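Local coordinates for De novo designed protein Foldit4 (Synthetic construct, PDB 6WI5), which is a computer-designed protein of no known natural function, built as a compact fold of two helices packed on a four-stranded antiparallel sheet, at residues L25-V28 and K29-S32. Sequence-based numbering, arbitrary orientation.
Sequences LEEV and KRES
R30 lays its extended side chain back along the helix across E27, and its NH2 meets E27 OE2 in a salt bridge of 3.2 Å. The two groups are turned almost square to each other, carboxylate and guanidinium planes 89° apart, which rules out a flat, two-pronged pairing; a single oxygen makes the link. E27 gets there by folding: the first bond of its side chain leads away from 29-32, and the bend at chi2 (-60°) swings the carboxylate back to R30 NH2. On its own path to that carboxylate, R30 passes with CG 3.2 Å from E26 O, the carbonyl that also accepts R30 N. That bond belongs to the regular i to i+4 series of helix 17-31, with K29 N on L25 O before it and E31 N on E27 O after it. At the C-terminal end the pattern slackens: V28 O receives only weak bonds from E31 N and S32 N, and S32 is the first residue to leave helical geometry. V28 touches both L65 of helix 59-76 and V37 of strand 36-44. E27 OE1 forms a salt bridge with R68 of helix 59-76, which also pairs with E31, while R64 takes the other oxygen of E31. An alanine in place of E27 would probably cost R30 and R68 a shared carboxylate and weaken the tie between the two helices. With E72 OE2 close to E27 OE2, R30 and R68 probably offset whatever repulsion the two carboxylates feel, so this i to i+3 pair reads as one edge of a charged network joining the helices.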
loop_
_atom_site.group_PDB
_atom_site.type_symbol
_atom_site.label_atom_id
_atom_site.label_comp_id
_atom_site.label_asym_id
_atom_site.label_seq_id
_atom_site.Cartn_x
_atom_site.Cartn_y
_atom_site.Cartn_z
ATOM N N LEU A 25 -2.843 -0.801 -6.841
ATOM C CA LEU A 25 -4.278 -0.772 -7.106
ATOM C C LEU A 25 -4.740 -2.036 -7.817
ATOM O O LEU A 25 -5.892 -2.455 -7.651
ATOM C CB LEU A 25 -4.638 0.461 -7.933
ATOM C CG LEU A 25 -4.419 1.811 -7.252
ATOM C CD1 LEU A 25 -4.880 2.943 -8.149
ATOM C CD2 LEU A 25 -5.139 1.860 -5.913
ATOM N N GLU A 26 -3.863 -2.651 -8.612
ATOM C CA GLU A 26 -4.221 -3.901 -9.274
ATOM C C GLU A 26 -4.371 -5.032 -8.266
ATOM O O GLU A 26 -5.274 -5.866 -8.393
ATOM C CB GLU A 26 -3.174 -4.253 -10.329
ATOM C CG GLU A 26 -3.313 -3.469 -11.619
ATOM C CD GLU A 26 -2.126 -3.654 -12.538
ATOM O OE1 GLU A 26 -1.081 -4.147 -12.065
ATOM O OE2 GLU A 26 -2.238 -3.310 -13.733
ATOM N N GLU A 27 -3.498 -5.077 -7.258
ATOM C CA GLU A 27 -3.608 -6.116 -6.240
ATOM C C GLU A 27 -4.850 -5.920 -5.380
ATOM O O GLU A 27 -5.478 -6.896 -4.958
ATOM C CB GLU A 27 -2.349 -6.144 -5.374
ATOM C CG GLU A 27 -1.098 -6.569 -6.124
ATOM C CD GLU A 27 -1.209 -7.966 -6.707
ATOM O OE1 GLU A 27 -1.916 -8.809 -6.117
ATOM O OE2 GLU A 27 -0.588 -8.220 -7.759
ATOM N N VAL A 28 -5.217 -4.666 -5.106
ATOM C CA VAL A 28 -6.451 -4.404 -4.373
ATOM C C VAL A 28 -7.658 -4.833 -5.197
ATOM O O VAL A 28 -8.624 -5.392 -4.665
ATOM C CB VAL A 28 -6.530 -2.917 -3.978
ATOM C CG1 VAL A 28 -7.859 -2.613 -3.305
ATOM C CG2 VAL A 28 -5.370 -2.549 -3.065
ATOM N N LYS A 29 -7.617 -4.585 -6.508
ATOM C CA LYS A 29 -8.709 -4.993 -7.385
ATOM C C LYS A 29 -8.829 -6.510 -7.454
ATOM O O LYS A 29 -9.942 -7.050 -7.496
ATOM C CB LYS A 29 -8.492 -4.407 -8.781
ATOM C CG LYS A 29 -9.555 -4.773 -9.799
ATOM C CD LYS A 29 -9.079 -4.448 -11.208
ATOM C CE LYS A 29 -10.164 -4.702 -12.240
ATOM N NZ LYS A 29 -11.258 -3.698 -12.154
ATOM N N ARG A 30 -7.695 -7.216 -7.466
ATOM C CA ARG A 30 -7.730 -8.674 -7.533
ATOM C C ARG A 30 -8.294 -9.285 -6.259
ATOM O O ARG A 30 -8.914 -10.353 -6.309
ATOM C CB ARG A 30 -6.328 -9.221 -7.806
ATOM C CG ARG A 30 -5.814 -8.940 -9.208
ATOM C CD ARG A 30 -4.357 -9.351 -9.357
ATOM N NE ARG A 30 -3.891 -9.211 -10.734
ATOM C CZ ARG A 30 -2.640 -9.430 -11.125
ATOM N NH1 ARG A 30 -2.306 -9.279 -12.400
ATOM N NH2 ARG A 30 -1.721 -9.797 -10.244
ATOM N N GLU A 31 -8.095 -8.628 -5.115
ATOM C CA GLU A 31 -8.596 -9.163 -3.853
ATOM C C GLU A 31 -10.120 -9.137 -3.815
ATOM O O GLU A 31 -10.771 -10.187 -3.759
ATOM C CB GLU A 31 -8.005 -8.376 -2.682
ATOM C CG GLU A 31 -8.429 -8.877 -1.314
ATOM C CD GLU A 31 -8.160 -10.357 -1.121
ATOM O OE1 GLU A 31 -9.130 -11.115 -0.905
ATOM O OE2 GLU A 31 -6.981 -10.765 -1.191
ATOM N N SER A 32 -10.707 -7.944 -3.850
ATOM C CA SER A 32 -12.155 -7.792 -3.825
ATOM C C SER A 32 -12.500 -6.355 -4.184
ATOM O O SER A 32 -11.678 -5.446 -4.035
ATOM C CB SER A 32 -12.740 -8.154 -2.455
ATOM O OG SER A 32 -14.139 -7.928 -2.422
#